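Methyltransferase FkbM (Methylobacillus flagellatus KT, PDB 2PY6) probably transfers methyl groups to an acceptor that is not established, as expected of an FkbM-family methyltransferase. Local coordinates at residues 256-261 with 329-334; 333-338 with 359-364; 345-350 with 377-382. All blocks are in the same frame, centred on the assembly; numbering follows the deposited sequence.

Contact 1 (256-261 with 329-334); sequences WMIEPD and DDIIDD
Trp256 and Ile332 mark the closest approach of the two backbones, their CA atoms 6.8 Å apart: residues 256-258 end a beta strand, while the helix that runs through 329-331 gives way at Ile332 to a non-helical backbone. The indole of Trp256 bears most of the contact. Ile332 lays its CG2 methyl over one face, a CH-pi contact 3.6 Å from the centroid of the five-membered ring and 17° off the ring normal, the two side chains crossing at about a right angle. The ring edge meets the aspartates. NE1 donates to Asp333 OD1 over 3.1 Å; the bond is bent, with an N-H...O angle of 140°. OD1 lies in the indole plane, yet the nitrogen meets it from above the carboxylate plane; the ring and carboxylate planes are steeply inclined. With CG between the backbone N and the carbonyl carbon (chi1 56°), Asp333 brings its acid within range of NE1. Farther along the same edge, Asp334 CB packs 3.7 Å from Trp256 CZ2, while its carboxylate turns to a salt bridge with Lys229. This is a strand packing against a helix end and the loop that follows it, in the Rossmann-like methyltransferase domain: strand 254-258 lies between strands 284-287 and 229-233, and helix 328-331 with its trailing loop lies over one face of the sheet. Shortening Trp256 to an alanine is likely to leave Asp333 OD1 without its indole donor and to open a gap beneath the Ile332 methyl. Two residues along the strand, Ile258 meets Ile331 tip to tip, their CD1 methyls 3.8 Å apart. Ile331 also touches His287 of strand 284-287, and Ile258 touches Val231 of strand 229-233.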
loop_
_atom_site.group_PDB
_atom_site.type_symbol
_atom_site.label_atom_id
_atom_site.label_comp_id
_atom_site.label_asym_id
_atom_site.label_seq_id
_atom_site.Cartn_x
_atom_site.Cartn_y
_atom_site.Cartn_z
ATOM N N TRP A 256 15.480 -24.485 -22.748
ATOM C CA TRP A 256 16.765 -23.796 -22.819
ATOM C C TRP A 256 16.495 -22.311 -22.684
ATOM O O TRP A 256 15.936 -21.690 -23.581
ATOM C CB TRP A 256 17.436 -24.002 -24.149
ATOM C CG TRP A 256 17.731 -25.395 -24.523
ATOM C CD1 TRP A 256 18.861 -26.108 -24.212
ATOM C CD2 TRP A 256 16.929 -26.239 -25.352
ATOM N NE1 TRP A 256 18.797 -27.341 -24.786
ATOM C CE2 TRP A 256 17.634 -27.449 -25.509
ATOM C CE3 TRP A 256 15.691 -26.075 -26.004
ATOM C CZ2 TRP A 256 17.141 -28.513 -26.273
ATOM C CZ3 TRP A 256 15.210 -27.116 -26.758
ATOM C CH2 TRP A 256 15.916 -28.339 -26.866
HETATM N N MSE A 257 16.866 -21.746 -21.544
HETATM C CA MSE A 257 16.690 -20.335 -21.286
HETATM C C MSE A 257 17.974 -19.555 -21.630
HETATM O O MSE A 257 19.032 -19.834 -21.059
HETATM C CB MSE A 257 16.319 -20.114 -19.813
HETATM C CG MSE A 257 15.044 -20.792 -19.365
HETATM SE SE MSE A 257 14.517 -20.315 -17.566
HETATM C CE MSE A 257 13.761 -19.027 -17.720
ATOM N N ILE A 258 17.848 -18.564 -22.522
ATOM C CA ILE A 258 18.976 -17.745 -23.015
ATOM C C ILE A 258 18.791 -16.302 -22.594
ATOM O O ILE A 258 17.816 -15.664 -22.986
ATOM C CB ILE A 258 19.089 -17.809 -24.568
ATOM C CG1 ILE A 258 19.071 -19.284 -25.047
ATOM C CG2 ILE A 258 20.347 -17.080 -25.072
ATOM C CD1 ILE A 258 19.008 -19.402 -26.536
ATOM N N GLU A 259 19.722 -15.784 -21.783
ATOM C CA GLU A 259 19.632 -14.423 -21.312
ATOM C C GLU A 259 21.034 -13.849 -21.028
ATOM O O GLU A 259 21.744 -14.428 -20.220
ATOM C CB GLU A 259 18.794 -14.439 -20.020
ATOM C CG GLU A 259 18.799 -13.118 -19.256
ATOM C CD GLU A 259 18.212 -11.988 -20.056
ATOM O OE1 GLU A 259 17.138 -12.177 -20.721
ATOM O OE2 GLU A 259 18.788 -10.883 -19.987
ATOM N N PRO A 260 21.428 -12.710 -21.666
ATOM C CA PRO A 260 22.782 -12.180 -21.410
ATOM C C PRO A 260 22.978 -11.227 -20.221
ATOM O O PRO A 260 24.103 -11.105 -19.753
ATOM C CB PRO A 260 23.089 -11.413 -22.705
ATOM C CG PRO A 260 21.789 -10.882 -23.132
ATOM C CD PRO A 260 20.740 -11.895 -22.692
ATOM N N ASP A 261 21.924 -10.561 -19.742
ATOM C CA ASP A 261 22.061 -9.551 -18.684
ATOM C C ASP A 261 22.351 -10.206 -17.335
ATOM O O ASP A 261 21.617 -11.095 -16.915
ATOM C CB ASP A 261 20.802 -8.713 -18.617
ATOM C CG ASP A 261 20.919 -7.538 -17.654
ATOM O OD1 ASP A 261 20.885 -7.741 -16.427
ATOM O OD2 ASP A 261 20.968 -6.394 -18.144
ATOM N N ASP A 329 21.347 -22.590 -32.601
ATOM C CA ASP A 329 21.681 -23.908 -33.109
ATOM C C ASP A 329 22.883 -24.513 -32.368
ATOM O O ASP A 329 22.986 -25.711 -32.248
ATOM C CB ASP A 329 22.028 -23.861 -34.611
ATOM C CG ASP A 329 20.826 -23.622 -35.510
ATOM O OD1 ASP A 329 19.697 -23.948 -35.121
ATOM O OD2 ASP A 329 21.029 -23.144 -36.647
ATOM N N ASP A 330 23.808 -23.692 -31.904
ATOM C CA ASP A 330 24.981 -24.205 -31.109
ATOM C C ASP A 330 24.678 -24.301 -29.607
ATOM O O ASP A 330 25.207 -25.154 -28.925
ATOM C CB ASP A 330 26.253 -23.382 -31.355
ATOM C CG ASP A 330 27.512 -24.083 -30.836
ATOM O OD1 ASP A 330 27.732 -25.268 -31.170
ATOM O OD2 ASP A 330 28.297 -23.441 -30.113
ATOM N N ILE A 331 23.820 -23.431 -29.100
ATOM C CA ILE A 331 23.469 -23.410 -27.656
ATOM C C ILE A 331 22.678 -24.645 -27.238
ATOM O O ILE A 331 22.943 -25.242 -26.183
ATOM C CB ILE A 331 22.642 -22.118 -27.303
ATOM C CG1 ILE A 331 23.487 -20.855 -27.494
ATOM C CG2 ILE A 331 22.092 -22.175 -25.860
ATOM C CD1 ILE A 331 22.686 -19.519 -27.516
ATOM N N ILE A 332 21.681 -24.997 -28.048
ATOM C CA ILE A 332 20.800 -26.136 -27.777
ATOM C C ILE A 332 21.413 -27.444 -28.244
ATOM O O ILE A 332 22.372 -27.433 -29.031
ATOM C CB ILE A 332 19.369 -25.933 -28.388
ATOM C CG1 ILE A 332 19.339 -25.995 -29.917
ATOM C CG2 ILE A 332 18.750 -24.628 -27.878
ATOM C CD1 ILE A 332 17.975 -25.640 -30.504
ATOM N N ASP A 333 20.869 -28.561 -27.740
ATOM C CA ASP A 333 21.392 -29.885 -28.044
ATOM C C ASP A 333 20.306 -30.855 -28.489
ATOM O O ASP A 333 20.482 -32.053 -28.388
ATOM C CB ASP A 333 22.135 -30.458 -26.826
ATOM C CG ASP A 333 21.257 -30.504 -25.571
ATOM O OD1 ASP A 333 20.070 -30.087 -25.605
ATOM O OD2 ASP A 333 21.762 -30.980 -24.546
ATOM N N ASP A 334 19.202 -30.324 -28.999
ATOM C CA ASP A 334 18.100 -31.134 -29.441
ATOM C C ASP A 334 17.227 -30.251 -30.320
ATOM O O ASP A 334 17.361 -29.017 -30.340
ATOM C CB ASP A 334 17.315 -31.673 -28.241
ATOM C CG ASP A 334 16.442 -32.890 -28.586
ATOM O OD1 ASP A 334 16.423 -33.332 -29.754
ATOM O OD2 ASP A 334 15.763 -33.413 -27.680
#

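Contact 2 (333-338 with 359-364); sequences DDAPTF and SEHKPK
Ala335 points its methyl straight at the imidazole of His361: CB sits 3.4 Å from the ring centroid and 7° off the ring normal, a CH-pi contact over the centre of the face. CB is almost equally far from all five ring atoms. Glu360 CB lies over the opposite face, nearer the rim, so the imidazole is held between two aliphatic carbons. His361 CG is anti to its own carbonyl carbon (chi1 -57°), which carries the ring from the helix end toward Ala335. Pro336 and Pro363 pack more loosely through their rings, but Pro363 CB comes within 3.5 Å of Pro336 O. A water bridges that carbonyl to His361 O, donating to both oxygens. At the next step Lys364 N donates to Thr337 O over 3.0 Å, from above the carbonyl plane. The lysine chain, bent at its last two torsions, curls back so that NZ reaches the same oxygen. That direct bond is weak, at 3.5 Å, but a second water links the two, donating to Thr337 O and accepting from NZ; the ammonium also has a salt bridge to Glu228. The side chains of Phe338 and Lys364 cross at about a right angle, with Phe338 CD1 3.8 Å from Lys364 CB. In the backbone, Phe338 CA makes a CA-H...O contact with Lys364 O, in a parallel bridge that puts both side chains on one face of the sheet. Here the loop following helix 328-331 and the end of helix 355-361 both feed into the central sheet, and strands 338-341 and 364-368 start side by side, with strand 229-233 flanking the first of them.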
loop_
_atom_site.group_PDB
_atom_site.type_symbol
_atom_site.label_atom_id
_atom_site.label_comp_id
_atom_site.label_asym_id
_atom_site.label_seq_id
_atom_site.Cartn_x
_atom_site.Cartn_y
_atom_site.Cartn_z
ATOM N N ASP A 333 20.869 -28.561 -27.740
ATOM C CA ASP A 333 21.392 -29.885 -28.044
ATOM C C ASP A 333 20.306 -30.855 -28.489
ATOM O O ASP A 333 20.482 -32.053 -28.388
ATOM C CB ASP A 333 22.135 -30.458 -26.826
ATOM C CG ASP A 333 21.257 -30.504 -25.571
ATOM O OD1 ASP A 333 20.070 -30.087 -25.605
ATOM O OD2 ASP A 333 21.762 -30.980 -24.546
ATOM N N ASP A 334 19.202 -30.324 -28.999
ATOM C CA ASP A 334 18.100 -31.134 -29.441
ATOM C C ASP A 334 17.227 -30.251 -30.320
ATOM O O ASP A 334 17.361 -29.017 -30.340
ATOM C CB ASP A 334 17.315 -31.673 -28.241
ATOM C CG ASP A 334 16.442 -32.890 -28.586
ATOM O OD1 ASP A 334 16.423 -33.332 -29.754
ATOM O OD2 ASP A 334 15.763 -33.413 -27.680
ATOM N N ALA A 335 16.351 -30.907 -31.063
ATOM C CA ALA A 335 15.403 -30.276 -31.917
ATOM C C ALA A 335 14.284 -29.653 -31.059
ATOM O O ALA A 335 13.631 -30.360 -30.246
ATOM C CB ALA A 335 14.846 -31.307 -32.887
ATOM N N PRO A 336 14.094 -28.313 -31.187
ATOM C CA PRO A 336 13.030 -27.681 -30.424
ATOM C C PRO A 336 11.672 -27.819 -31.105
ATOM O O PRO A 336 11.576 -28.093 -32.306
ATOM C CB PRO A 336 13.459 -26.206 -30.355
ATOM C CG PRO A 336 14.216 -25.971 -31.588
ATOM C CD PRO A 336 14.835 -27.325 -32.000
ATOM N N THR A 337 10.641 -27.674 -30.295
ATOM C CA THR A 337 9.260 -27.677 -30.731
ATOM C C THR A 337 8.676 -26.255 -30.675
ATOM O O THR A 337 7.642 -26.011 -31.269
ATOM C CB THR A 337 8.407 -28.602 -29.807
ATOM O OG1 THR A 337 8.428 -28.111 -28.457
ATOM C CG2 THR A 337 8.938 -30.055 -29.822
ATOM N N PHE A 338 9.360 -25.331 -29.988
ATOM C CA PHE A 338 8.889 -23.969 -29.804
ATOM C C PHE A 338 10.044 -23.019 -29.550
ATOM O O PHE A 338 10.929 -23.308 -28.734
ATOM C CB PHE A 338 7.915 -23.948 -28.605
ATOM C CG PHE A 338 7.324 -22.602 -28.296
ATOM C CD1 PHE A 338 6.718 -21.834 -29.297
ATOM C CD2 PHE A 338 7.263 -22.148 -26.994
ATOM C CE1 PHE A 338 6.157 -20.623 -29.026
ATOM C CE2 PHE A 338 6.694 -20.914 -26.704
ATOM C CZ PHE A 338 6.135 -20.147 -27.720
ATOM N N SER A 359 14.538 -24.345 -40.087
ATOM C CA SER A 359 14.397 -24.998 -41.399
ATOM C C SER A 359 14.215 -26.502 -41.322
ATOM O O SER A 359 13.419 -27.056 -42.038
ATOM C CB SER A 359 15.610 -24.708 -42.306
ATOM O OG SER A 359 16.779 -25.303 -41.796
ATOM N N GLU A 360 14.955 -27.164 -40.442
ATOM C CA GLU A 360 14.875 -28.614 -40.349
ATOM C C GLU A 360 13.689 -29.167 -39.575
ATOM O O GLU A 360 13.153 -30.192 -39.964
ATOM C CB GLU A 360 16.163 -29.169 -39.757
ATOM C CG GLU A 360 17.375 -28.914 -40.628
ATOM C CD GLU A 360 18.685 -29.388 -39.976
ATOM O OE1 GLU A 360 18.643 -30.128 -38.959
ATOM O OE2 GLU A 360 19.755 -28.997 -40.482
ATOM N N HIS A 361 13.264 -28.481 -38.514
ATOM C CA HIS A 361 12.195 -28.984 -37.632
ATOM C C HIS A 361 10.867 -28.229 -37.517
ATOM O O HIS A 361 9.942 -28.719 -36.857
ATOM C CB HIS A 361 12.786 -29.155 -36.251
ATOM C CG HIS A 361 13.962 -30.068 -36.244
ATOM N ND1 HIS A 361 13.838 -31.415 -36.489
ATOM C CD2 HIS A 361 15.287 -29.830 -36.070
ATOM C CE1 HIS A 361 15.039 -31.971 -36.460
ATOM N NE2 HIS A 361 15.933 -31.029 -36.218
ATOM N N LYS A 362 10.790 -27.048 -38.121
ATOM C CA LYS A 362 9.596 -26.249 -38.127
ATOM C C LYS A 362 8.969 -26.150 -36.749
ATOM O O LYS A 362 7.812 -26.528 -36.549
ATOM C CB LYS A 362 8.580 -26.807 -39.113
ATOM C CG LYS A 362 7.463 -25.830 -39.474
ATOM C CD LYS A 362 6.333 -26.518 -40.201
ATOM C CE LYS A 362 5.129 -25.648 -40.324
ATOM N NZ LYS A 362 4.006 -26.469 -40.778
ATOM N N PRO A 363 9.713 -25.613 -35.796
ATOM C CA PRO A 363 9.076 -25.454 -34.513
ATOM C C PRO A 363 8.064 -24.295 -34.571
ATOM O O PRO A 363 8.142 -23.429 -35.469
ATOM C CB PRO A 363 10.230 -25.098 -33.605
ATOM C CG PRO A 363 11.232 -24.498 -34.465
ATOM C CD PRO A 363 11.065 -25.061 -35.825
ATOM N N LYS A 364 7.121 -24.295 -33.640
ATOM C CA LYS A 364 6.243 -23.163 -33.473
ATOM C C LYS A 364 7.140 -22.003 -33.075
ATOM O O LYS A 364 8.186 -22.203 -32.434
ATOM C CB LYS A 364 5.219 -23.408 -32.361
ATOM C CG LYS A 364 4.236 -24.511 -32.581
ATOM C CD LYS A 364 3.271 -24.690 -31.386
ATOM C CE LYS A 364 3.922 -25.192 -30.113
ATOM N NZ LYS A 364 4.372 -26.563 -30.280
HETATM O O HOH W 1 9.648 -29.053 -33.948
HETATM O O HOH W 2 5.670 -27.698 -32.439
#

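Contact 3 (345-350 with 377-382); sequences GSELSA and LDLTNY
Leu348 and Leu379 bury the largest areas in this contact between two helix segments, and their CA atoms, 5.9 Å apart, mark where the backbones come nearest. Leu348 serves the contact chiefly through one branch. With CG anti to the backbone N (chi1 -175°), the chain swings across to helix 375-386, and CD1 lands 3.3 Å from Tyr382 CB and 3.7 Å from Tyr382 CG. The methyl thus settles at the root of the tyrosine, where ring and backbone join, and the two side chains run obliquely to one another. The same methyl lies 4.0 Å from Asp378 O, one turn earlier in the helix. Leu379 uses both of its branches. Its CD2 presses against the peptide between Glu347 and Leu348, 3.5 Å from Leu348 N, and reaches Leu348 CB at 4.2 Å. Its CD1 lies beside the carboxylate of Glu347, 3.7 Å from OE1. The other oxygen of that acid, OE2, takes a hydrogen bond from Ile343 N, which ties the side chain back to the chain just ahead of the helix. The start of helix 347-352 is capped by Ser346, whose OG accepts from Ser349 N in a nearly straight bond. Both helices rest on the same part of the Rossmann-like sheet: Glu347 and Leu379 each touch Ile367 of strand 364-368, and Leu379 and Tyr382 continue onto Leu351. Between the segments the contact is mostly apolar, with leucine methyls also lying against a carboxylate oxygen and peptide atoms, consistent with association mainly by van der Waals packing and burial of apolar surface; the bonds of Ser346 OG with Ser349 N and of Glu347 OE2 with Ile343 N stay on one side of it.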
loop_
_atom_site.group_PDB
_atom_site.type_symbol
_atom_site.label_atom_id
_atom_site.label_comp_id
_atom_site.label_asym_id
_atom_site.label_seq_id
_atom_site.Cartn_x
_atom_site.Cartn_y
_atom_site.Cartn_z
ATOM N N GLY A 345 18.814 -7.180 -28.724
ATOM C CA GLY A 345 19.636 -7.196 -29.924
ATOM C C GLY A 345 18.838 -7.524 -31.170
ATOM O O GLY A 345 17.626 -7.565 -31.131
ATOM N N SER A 346 19.534 -7.733 -32.278
ATOM C CA SER A 346 18.907 -7.989 -33.552
ATOM C C SER A 346 18.196 -9.326 -33.551
ATOM O O SER A 346 18.825 -10.363 -33.340
ATOM C CB SER A 346 19.967 -7.987 -34.658
ATOM O OG SER A 346 19.407 -8.436 -35.879
ATOM N N GLU A 347 16.883 -9.299 -33.737
ATOM C CA GLU A 347 16.099 -10.554 -33.830
ATOM C C GLU A 347 16.315 -11.234 -35.155
ATOM O O GLU A 347 16.124 -12.432 -35.258
ATOM C CB GLU A 347 14.619 -10.339 -33.486
ATOM C CG GLU A 347 14.435 -10.157 -31.956
ATOM C CD GLU A 347 13.037 -10.105 -31.504
ATOM O OE1 GLU A 347 12.163 -10.057 -32.371
ATOM O OE2 GLU A 347 12.812 -10.098 -30.273
ATOM N N LEU A 348 16.737 -10.488 -36.163
ATOM C CA LEU A 348 17.061 -11.079 -37.452
ATOM C C LEU A 348 18.348 -11.892 -37.305
ATOM O O LEU A 348 18.378 -13.011 -37.771
ATOM C CB LEU A 348 17.221 -10.014 -38.535
ATOM C CG LEU A 348 17.458 -10.547 -39.961
ATOM C CD1 LEU A 348 16.313 -11.407 -40.434
ATOM C CD2 LEU A 348 17.718 -9.391 -40.973
ATOM N N SER A 349 19.389 -11.354 -36.645
ATOM C CA SER A 349 20.618 -12.127 -36.416
ATOM C C SER A 349 20.372 -13.376 -35.556
ATOM O O SER A 349 20.963 -14.451 -35.779
ATOM C CB SER A 349 21.716 -11.282 -35.769
ATOM O OG SER A 349 22.286 -10.378 -36.701
ATOM N N ALA A 350 19.506 -13.228 -34.573
ATOM C CA ALA A 350 19.174 -14.324 -33.707
ATOM C C ALA A 350 18.475 -15.451 -34.420
ATOM O O ALA A 350 18.750 -16.589 -34.135
ATOM C CB ALA A 350 18.379 -13.822 -32.552
ATOM N N LEU A 377 8.077 -6.905 -41.347
ATOM C CA LEU A 377 8.417 -7.349 -42.688
ATOM C C LEU A 377 9.703 -8.149 -42.695
ATOM O O LEU A 377 9.751 -9.236 -43.221
ATOM C CB LEU A 377 8.562 -6.136 -43.619
ATOM C CG LEU A 377 7.280 -5.343 -43.814
ATOM C CD1 LEU A 377 7.591 -4.025 -44.465
ATOM C CD2 LEU A 377 6.272 -6.137 -44.615
ATOM N N ASP A 378 10.744 -7.627 -42.075
ATOM C CA ASP A 378 12.067 -8.273 -42.108
ATOM C C ASP A 378 12.165 -9.657 -41.486
ATOM O O ASP A 378 12.768 -10.536 -42.050
ATOM C CB ASP A 378 13.088 -7.356 -41.457
ATOM C CG ASP A 378 13.355 -6.092 -42.293
ATOM O OD1 ASP A 378 12.812 -5.950 -43.415
ATOM O OD2 ASP A 378 14.122 -5.230 -41.820
ATOM N N LEU A 379 11.582 -9.826 -40.314
ATOM C CA LEU A 379 11.606 -11.092 -39.629
ATOM C C LEU A 379 10.764 -12.123 -40.369
ATOM O O LEU A 379 11.201 -13.241 -40.542
ATOM C CB LEU A 379 11.123 -10.928 -38.181
ATOM C CG LEU A 379 11.880 -9.916 -37.302
ATOM C CD1 LEU A 379 11.223 -9.802 -35.964
ATOM C CD2 LEU A 379 13.333 -10.290 -37.094
ATOM N N THR A 380 9.568 -11.742 -40.813
ATOM C CA THR A 380 8.679 -12.641 -41.554
ATOM C C THR A 380 9.344 -13.093 -42.859
ATOM O O THR A 380 9.364 -14.301 -43.178
ATOM C CB THR A 380 7.322 -11.959 -41.873
ATOM O OG1 THR A 380 6.653 -11.596 -40.664
ATOM C CG2 THR A 380 6.419 -12.884 -42.606
ATOM N N ASN A 381 9.911 -12.135 -43.588
ATOM C CA ASN A 381 10.561 -12.435 -44.849
ATOM C C ASN A 381 11.710 -13.407 -44.648
ATOM O O ASN A 381 11.916 -14.297 -45.462
ATOM C CB ASN A 381 11.082 -11.153 -45.523
ATOM C CG ASN A 381 9.964 -10.302 -46.154
ATOM O OD1 ASN A 381 8.856 -10.779 -46.383
ATOM N ND2 ASN A 381 10.283 -9.035 -46.461
ATOM N N TYR A 382 12.469 -13.223 -43.560
ATOM C CA TYR A 382 13.587 -14.112 -43.286
ATOM C C TYR A 382 13.107 -15.538 -42.988
ATOM O O TYR A 382 13.626 -16.503 -43.556
ATOM C CB TYR A 382 14.531 -13.602 -42.172
ATOM C CG TYR A 382 15.607 -14.645 -41.973
ATOM C CD1 TYR A 382 16.602 -14.828 -42.941
ATOM C CD2 TYR A 382 15.555 -15.537 -40.908
ATOM C CE1 TYR A 382 17.550 -15.854 -42.843
ATOM C CE2 TYR A 382 16.522 -16.550 -40.764
ATOM C CZ TYR A 382 17.497 -16.722 -41.747
ATOM O OH TYR A 382 18.437 -17.732 -41.606
#

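In the fold
All three contacts lie within the FkbM methyltransferase region and are partly buried. Contact 3 is nearest the chain's centre (about 16 Å between centres), its touching residues buried or partly exposed; contacts 1 and 2 lie farther out (about 24 and 27 Å) and include exposed Asp333 and His361. These two adjoin: Trp256 CZ3 packs 4.1 Å from Pro336 CB, so one loop after helix 328-331 serves both. Contact 1 joins helix and loop to a strand through an indole and isoleucines, with one indole-to-carboxylate hydrogen bond; contact 2 pairs two strand starts with a backbone hydrogen bond, a parallel bridge and two waters. Contact 3 is helix against helix and largely apolar. Strand 364-368 begins in contact 2 and lies against contact 3.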